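Local coordinates for Alr3699 protein (Nostoc sp., PDB 4XSO) that is a glycosyltransferase-family protein of the GT-B clan, built of two Rossmann-like domains, at residues H211-R214 and W218-Q221; A45-L50 and I55-F60. All blocks are in the same frame, centred on the assembly; numbering follows the deposited sequence.

Contact 1 of 2, residues H211-R214 and W218-Q221; sequences HFSR and WKGQ
The carbonyl oxygen of Arg-214 is gripped by two side chains. Gln-221 NE2 donates to Arg-214 O at 3.0 Å, with an N-H...O angle of 159°. The acceptor lies close to the Gln-221 amide plane, but the amide nitrogen sits above the Arg-214 carbonyl plane. Ser-213 OG gives Arg-214 O its second bond, at 2.8 Å. The same amide nitrogen also donates to a water. That water donates to His-211 O and hydrogen-bonds His-211 ND1, which helps fix the rotation of both side chains. Chi1 of Gln-221 (-77°) sets CG anti to the carbonyl carbon and over one face of the imidazole, 3.9 Å from the His-211 ring centroid. This is a CH-pi contact near the ring rim. At the ring edge, His-211 NE2 makes a weak, bent bond to Lys-219 O at 3.2 Å. Its stronger partner is Thr-289 OG1. Packing is tight around Ser-213, where OG lies 3.1 Å from Lys-219 CB. Lys-219 bends at chi2 and again at chi4, and NZ comes over a face of the Arg-214 guanidinium, 3.4 Å from Arg-214 NH1. The two cations are not bonded to each other; Lys-219 also touches Glu-294. Gly-220, with its positive phi, is the N-cap of helix 221-228. The contact thus closes the turn between strand 207-212 and this helix in a Rossmann-like domain. Side-chain amide, water and imidazole tie the turn together, and the paired cationic ends probably make the local potential positive, which would favour a nearby anion.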
ATOM      1  N   HIS A 211       6.991 -26.867 -33.866  1.00 30.37           N
ATOM      2  CA  HIS A 211       7.255 -25.716 -33.069  1.00 29.58           C
ATOM      3  C   HIS A 211       5.943 -25.369 -32.388  1.00 30.57           C
ATOM      4  O   HIS A 211       4.929 -25.183 -33.078  1.00 34.89           O
ATOM      5  CB  HIS A 211       7.695 -24.588 -34.022  1.00 33.48           C
ATOM      6  CG  HIS A 211       8.298 -23.411 -33.335  1.00 34.02           C
ATOM      7  ND1 HIS A 211       7.556 -22.501 -32.614  1.00 39.15           N
ATOM      8  CD2 HIS A 211       9.583 -23.005 -33.232  1.00 35.82           C
ATOM      9  CE1 HIS A 211       8.363 -21.580 -32.100  1.00 33.77           C
ATOM     10  NE2 HIS A 211       9.597 -21.887 -32.444  1.00 33.38           N
ATOM     11  N   PHE A 212       5.918 -25.291 -31.085  1.00 26.81           N
ATOM     12  CA  PHE A 212       4.623 -25.176 -30.355  1.00 33.30           C
ATOM     13  C   PHE A 212       4.614 -23.908 -29.509  1.00 34.88           C
ATOM     14  O   PHE A 212       5.240 -23.869 -28.481  1.00 48.93           O
ATOM     15  CB  PHE A 212       4.479 -26.349 -29.411  1.00 29.07           C
ATOM     16  CG  PHE A 212       4.383 -27.635 -30.128  1.00 28.23           C
ATOM     17  CD1 PHE A 212       5.504 -28.278 -30.525  1.00 31.66           C
ATOM     18  CD2 PHE A 212       3.175 -28.144 -30.451  1.00 29.37           C
ATOM     19  CE1 PHE A 212       5.434 -29.428 -31.226  1.00 31.44           C
ATOM     20  CE2 PHE A 212       3.077 -29.291 -31.192  1.00 28.84           C
ATOM     21  CZ  PHE A 212       4.212 -29.955 -31.549  1.00 31.22           C
ATOM     22  N   SER A 213       3.922 -22.890 -29.923  1.00 38.92           N
ATOM     23  CA  SER A 213       4.136 -21.583 -29.314  1.00 38.17           C
ATOM     24  C   SER A 213       3.101 -20.641 -29.932  1.00 41.70           C
ATOM     25  O   SER A 213       2.502 -20.981 -30.944  1.00 43.47           O
ATOM     26  CB  SER A 213       5.613 -21.186 -29.409  1.00 45.24           C
ATOM     27  OG  SER A 213       5.791 -19.803 -29.510  1.00 47.66           O
ATOM     28  N   ARG A 214       2.927 -19.444 -29.359  1.00 41.22           N
ATOM     29  CA  ARG A 214       2.181 -18.424 -30.039  1.00 46.73           C
ATOM     30  C   ARG A 214       3.175 -17.791 -31.041  1.00 34.58           C
ATOM     31  O   ARG A 214       4.392 -17.855 -30.891  1.00 35.43           O
ATOM     32  CB  ARG A 214       1.635 -17.375 -29.045  1.00 57.95           C
ATOM     33  CG  ARG A 214       2.720 -16.701 -28.230  1.00 65.36           C
ATOM     34  CD  ARG A 214       2.143 -15.864 -27.085  1.00 80.26           C
ATOM     35  NE  ARG A 214       3.220 -15.451 -26.196  1.00 80.57           N
ATOM     36  CZ  ARG A 214       3.727 -16.192 -25.211  1.00 84.69           C
ATOM     37  NH1 ARG A 214       3.223 -17.397 -24.921  1.00 81.78           N
ATOM     38  NH2 ARG A 214       4.739 -15.706 -24.493  1.00 83.36           N
ATOM     39  N   TRP A 218       9.772 -13.020 -30.457  1.00 45.85           N
ATOM     40  CA  TRP A 218      10.575 -13.526 -29.341  1.00 48.86           C
ATOM     41  C   TRP A 218      10.597 -15.072 -29.394  1.00 44.13           C
ATOM     42  O   TRP A 218      11.594 -15.673 -28.971  1.00 37.72           O
ATOM     43  CB  TRP A 218      10.010 -13.091 -27.968  1.00 51.58           C
ATOM     44  CG  TRP A 218      10.190 -11.648 -27.557  1.00 66.01           C
ATOM     45  CD1 TRP A 218      10.598 -10.598 -28.334  1.00 67.67           C
ATOM     46  CD2 TRP A 218       9.900 -11.092 -26.246  1.00 87.47           C
ATOM     47  NE1 TRP A 218      10.607  -9.433 -27.586  1.00 77.36           N
ATOM     48  CE2 TRP A 218      10.184  -9.709 -26.305  1.00 88.24           C
ATOM     49  CE3 TRP A 218       9.436 -11.638 -25.022  1.00 90.12           C
ATOM     50  CZ2 TRP A 218      10.024  -8.859 -25.180  1.00 91.19           C
ATOM     51  CZ3 TRP A 218       9.273 -10.787 -23.906  1.00 84.28           C
ATOM     52  CH2 TRP A 218       9.566  -9.421 -23.999  1.00 90.73           C
ATOM     53  N   LYS A 219       9.506 -15.690 -29.874  1.00 36.68           N
ATOM     54  CA  LYS A 219       9.428 -17.156 -29.945  1.00 36.79           C
ATOM     55  C   LYS A 219      10.172 -17.797 -31.117  1.00 37.13           C
ATOM     56  O   LYS A 219      10.336 -19.029 -31.148  1.00 35.02           O
ATOM     57  CB  LYS A 219       7.989 -17.642 -29.873  1.00 33.56           C
ATOM     58  CG  LYS A 219       7.294 -17.233 -28.552  1.00 35.92           C
ATOM     59  CD  LYS A 219       7.928 -17.971 -27.379  1.00 41.85           C
ATOM     60  CE  LYS A 219       7.309 -17.668 -26.033  1.00 54.60           C
ATOM     61  NZ  LYS A 219       6.270 -18.696 -25.736  1.00 62.88           N
ATOM     62  N   GLY A 220      10.592 -16.992 -32.090  1.00 36.89           N
ATOM     63  CA  GLY A 220      11.572 -17.429 -33.088  1.00 34.61           C
ATOM     64  C   GLY A 220      11.160 -18.418 -34.171  1.00 35.60           C
ATOM     65  O   GLY A 220      11.973 -19.175 -34.705  1.00 32.38           O
ATOM     66  N   GLN A 221       9.919 -18.386 -34.572  1.00 37.37           N
ATOM     67  CA  GLN A 221       9.497 -19.245 -35.689  1.00 37.98           C
ATOM     68  C   GLN A 221      10.283 -18.957 -36.962  1.00 37.94           C
ATOM     69  O   GLN A 221      10.536 -19.868 -37.721  1.00 35.43           O
ATOM     70  CB  GLN A 221       8.000 -19.061 -35.987  1.00 42.70           C
ATOM     71  CG  GLN A 221       7.077 -19.772 -35.009  1.00 39.82           C
ATOM     72  CD  GLN A 221       6.705 -18.909 -33.812  1.00 39.27           C
ATOM     73  OE1 GLN A 221       7.167 -17.775 -33.680  1.00 38.73           O
ATOM     74  NE2 GLN A 221       5.862 -19.451 -32.927  1.00 38.38           N
TER
HETATM   75  O   HOH W   1       4.765 -22.089 -33.550  1.00 35.67           O

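Contact 2 of 2, residues A45-L50 and I55-F60; sequences AFKTLL and IPVEVF
Lys-47 sends the aliphatic part of its side chain across strand 57-59. Its chain leaves the helix with CG anti to the backbone N (chi1 -179°) and stays extended as far as CE. CG meets Val-57 CG1 at 3.8 Å. One carbon further out, Lys-47 CD touches Val-59 CG2, also at 3.8 Å, and the two side chains cross at about a right angle. Its methylenes give the two valines apolar contact. The charged end is used differently: Lys-47 NZ forms a salt bridge with Glu-51, one turn on in the same helix.

Leu-50 comes next and spreads its two methyls over different partners. CD1 packs against Val-57 CG2 at 3.7 Å. Leu-50 CD1 also lies over the centre of one face of the Phe-46 ring, 3.9 Å above its plane. CD2 of Leu-50 turns to Ile-55 and lies 3.8 Å from Ile-55 CD1. The Leu-50 backbone joins in as well. Ile-55 N donates to Leu-50 O at 3.0 Å, a nearly straight bond (N-H...O angle 166°) that ties the chain after the helix back to its last turn.

The segments of helix 45-52 and strand 57-59 run nearly antiparallel, at 159° with axes 9.0 Å apart. Such a pairing belongs to a beta-alpha-beta crossover, here from strand 36-40 through the helix to strand 57-59. The latter is an outermost strand of the seven-stranded parallel sheet, hydrogen-bonded to strand 36-40. Val-57 reaches Leu-40 of that strand, while Phe-46 and Leu-50 rest on Ile-26 of helix 20-29.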
ATOM      1  N   ALA A  45      -9.929 -14.957 -19.245  1.00 40.80           N
ATOM      2  CA  ALA A  45      -9.976 -16.397 -19.459  1.00 44.60           C
ATOM      3  C   ALA A  45      -9.372 -17.224 -18.322  1.00 45.96           C
ATOM      4  O   ALA A  45      -9.677 -18.411 -18.197  1.00 41.25           O
ATOM      5  CB  ALA A  45      -9.261 -16.738 -20.747  1.00 49.93           C
ATOM      6  N   PHE A  46      -8.518 -16.618 -17.499  1.00 39.08           N
ATOM      7  CA  PHE A  46      -7.838 -17.376 -16.465  1.00 37.65           C
ATOM      8  C   PHE A  46      -8.803 -17.724 -15.326  1.00 34.14           C
ATOM      9  O   PHE A  46      -8.681 -18.766 -14.706  1.00 38.82           O
ATOM     10  CB  PHE A  46      -6.623 -16.611 -15.959  1.00 37.25           C
ATOM     11  CG  PHE A  46      -5.813 -17.365 -14.948  1.00 37.05           C
ATOM     12  CD1 PHE A  46      -5.662 -18.737 -15.023  1.00 38.55           C
ATOM     13  CD2 PHE A  46      -5.214 -16.703 -13.889  1.00 38.51           C
ATOM     14  CE1 PHE A  46      -4.940 -19.419 -14.074  1.00 35.10           C
ATOM     15  CE2 PHE A  46      -4.495 -17.396 -12.928  1.00 40.34           C
ATOM     16  CZ  PHE A  46      -4.360 -18.763 -13.024  1.00 36.37           C
ATOM     17  N   LYS A  47      -9.708 -16.808 -15.074  1.00 34.37           N
ATOM     18  CA  LYS A  47     -10.742 -16.933 -14.108  1.00 37.21           C
ATOM     19  C   LYS A  47     -11.594 -18.122 -14.463  1.00 40.20           C
ATOM     20  O   LYS A  47     -11.886 -18.998 -13.609  1.00 36.35           O
ATOM     21  CB  LYS A  47     -11.614 -15.676 -14.133  1.00 36.97           C
ATOM     22  CG  LYS A  47     -12.727 -15.777 -13.071  1.00 40.70           C
ATOM     23  CD  LYS A  47     -13.439 -14.486 -12.898  1.00 47.55           C
ATOM     24  CE  LYS A  47     -14.343 -14.476 -11.685  1.00 53.54           C
ATOM     25  NZ  LYS A  47     -15.753 -14.728 -12.065  1.00 58.27           N
ATOM     26  N   THR A  48     -11.994 -18.160 -15.738  1.00 40.45           N
ATOM     27  CA  THR A  48     -12.816 -19.296 -16.250  1.00 39.77           C
ATOM     28  C   THR A  48     -12.095 -20.644 -16.078  1.00 39.64           C
ATOM     29  O   THR A  48     -12.704 -21.632 -15.534  1.00 38.44           O
ATOM     30  CB  THR A  48     -13.334 -19.014 -17.718  1.00 42.13           C
ATOM     31  OG1 THR A  48     -13.945 -17.717 -17.757  1.00 37.93           O
ATOM     32  CG2 THR A  48     -14.398 -20.014 -18.139  1.00 50.04           C
ATOM     33  N   LEU A  49     -10.809 -20.686 -16.439  1.00 32.23           N
ATOM     34  CA  LEU A  49     -10.011 -21.930 -16.278  1.00 39.99           C
ATOM     35  C   LEU A  49      -9.912 -22.385 -14.802  1.00 40.10           C
ATOM     36  O   LEU A  49      -9.958 -23.594 -14.524  1.00 36.51           O
ATOM     37  CB  LEU A  49      -8.583 -21.838 -16.805  1.00 42.49           C
ATOM     38  CG  LEU A  49      -8.272 -21.570 -18.281  1.00 52.86           C
ATOM     39  CD1 LEU A  49      -6.746 -21.417 -18.455  1.00 50.62           C
ATOM     40  CD2 LEU A  49      -8.806 -22.712 -19.185  1.00 52.00           C
ATOM     41  N   LEU A  50      -9.815 -21.403 -13.873  1.00 39.29           N
ATOM     42  CA  LEU A  50      -9.791 -21.708 -12.450  1.00 34.30           C
ATOM     43  C   LEU A  50     -11.132 -22.306 -12.035  1.00 32.78           C
ATOM     44  O   LEU A  50     -11.178 -23.325 -11.397  1.00 34.53           O
ATOM     45  CB  LEU A  50      -9.473 -20.450 -11.626  1.00 34.13           C
ATOM     46  CG  LEU A  50      -7.996 -20.013 -11.706  1.00 32.36           C
ATOM     47  CD1 LEU A  50      -7.864 -18.564 -11.242  1.00 33.35           C
ATOM     48  CD2 LEU A  50      -7.181 -20.973 -10.834  1.00 36.84           C
ATOM     49  N   ILE A  55     -11.308 -24.246  -8.585  1.00 34.96           N
ATOM     50  CA  ILE A  55     -10.447 -23.460  -7.738  1.00 34.90           C
ATOM     51  C   ILE A  55     -11.165 -22.159  -7.476  1.00 35.44           C
ATOM     52  O   ILE A  55     -11.429 -21.409  -8.388  1.00 38.35           O
ATOM     53  CB  ILE A  55      -9.082 -23.254  -8.353  1.00 34.43           C
ATOM     54  CG1 ILE A  55      -8.404 -24.580  -8.514  1.00 36.68           C
ATOM     55  CG2 ILE A  55      -8.155 -22.416  -7.437  1.00 37.57           C
ATOM     56  CD1 ILE A  55      -7.189 -24.490  -9.386  1.00 36.51           C
ATOM     57  N   PRO A  56     -11.404 -21.848  -6.184  1.00 36.13           N
ATOM     58  CA  PRO A  56     -12.104 -20.626  -5.920  1.00 35.65           C
ATOM     59  C   PRO A  56     -11.299 -19.442  -6.460  1.00 36.00           C
ATOM     60  O   PRO A  56     -10.061 -19.400  -6.304  1.00 30.47           O
ATOM     61  CB  PRO A  56     -12.241 -20.585  -4.419  1.00 34.29           C
ATOM     62  CG  PRO A  56     -12.087 -22.000  -3.965  1.00 39.01           C
ATOM     63  CD  PRO A  56     -11.116 -22.617  -4.965  1.00 34.73           C
ATOM     64  N   VAL A  57     -12.021 -18.484  -7.020  1.00 31.48           N
ATOM     65  CA  VAL A  57     -11.372 -17.324  -7.665  1.00 36.95           C
ATOM     66  C   VAL A  57     -12.212 -16.112  -7.414  1.00 37.47           C
ATOM     67  O   VAL A  57     -13.441 -16.198  -7.357  1.00 41.50           O
ATOM     68  CB  VAL A  57     -11.020 -17.526  -9.166  1.00 36.97           C
ATOM     69  CG1 VAL A  57     -12.245 -17.823  -9.953  1.00 39.61           C
ATOM     70  CG2 VAL A  57     -10.366 -16.262  -9.752  1.00 39.76           C
ATOM     71  N   GLU A  58     -11.528 -14.992  -7.207  1.00 39.74           N
ATOM     72  CA  GLU A  58     -12.135 -13.679  -6.979  1.00 44.50           C
ATOM     73  C   GLU A  58     -11.302 -12.632  -7.705  1.00 43.38           C
ATOM     74  O   GLU A  58     -10.044 -12.710  -7.772  1.00 36.68           O
ATOM     75  CB  GLU A  58     -12.148 -13.299  -5.490  1.00 48.27           C
ATOM     76  CG  GLU A  58     -12.926 -12.001  -5.217  1.00 58.78           C
ATOM     77  CD  GLU A  58     -13.253 -11.785  -3.742  1.00 63.15           C
ATOM     78  OE1 GLU A  58     -13.051 -12.732  -2.941  1.00 58.71           O
ATOM     79  OE2 GLU A  58     -13.706 -10.667  -3.387  1.00 61.66           O
ATOM     80  N   VAL A  59     -11.997 -11.660  -8.274  1.00 40.72           N
ATOM     81  CA  VAL A  59     -11.314 -10.594  -8.988  1.00 39.73           C
ATOM     82  C   VAL A  59     -11.342  -9.376  -8.068  1.00 39.37           C
ATOM     83  O   VAL A  59     -12.411  -8.925  -7.692  1.00 42.91           O
ATOM     84  CB  VAL A  59     -12.010 -10.297 -10.339  1.00 40.90           C
ATOM     85  CG1 VAL A  59     -11.459  -9.011 -10.931  1.00 41.92           C
ATOM     86  CG2 VAL A  59     -11.808 -11.447 -11.321  1.00 39.57           C
ATOM     87  N   PHE A  60     -10.181  -8.837  -7.710  1.00 38.69           N
ATOM     88  CA  PHE A  60     -10.128  -7.630  -6.861  1.00 37.09           C
ATOM     89  C   PHE A  60      -9.902  -6.418  -7.754  1.00 46.51           C
ATOM     90  O   PHE A  60      -9.005  -6.423  -8.612  1.00 38.86           O
ATOM     91  CB  PHE A  60      -9.006  -7.749  -5.867  1.00 38.91           C
ATOM     92  CG  PHE A  60      -9.245  -8.797  -4.832  1.00 40.05           C
ATOM     93  CD1 PHE A  60     -10.042  -8.530  -3.735  1.00 46.13           C
ATOM     94  CD2 PHE A  60      -8.706 -10.060  -4.969  1.00 44.58           C
ATOM     95  CE1 PHE A  60     -10.269  -9.486  -2.769  1.00 51.75           C
ATOM     96  CE2 PHE A  60      -8.935 -11.017  -4.019  1.00 47.47           C
ATOM     97  CZ  PHE A  60      -9.735 -10.743  -2.926  1.00 49.63           C
TER

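Contacts 1 and 2 lie in the two different Rossmann-like domains and share no helix or strand. Their centres are 27 Å apart and their nearest atoms about 13 Å apart. Both are partly buried, and both belong to strand-and-helix units of parallel sheets. Contact 1 lies at the C-terminal end of strand 207-212, an inner strand of its sheet, where a turn leads into a helix, whereas contact 2 uses the outermost strand 57-59. The chemistry of contact 1 is polar, with an amide, a water and an imidazole, and its outer side is cationic. Contact 2 is chiefly apolar, with one backbone bond, and its lysine contributes mainly hydrocarbon.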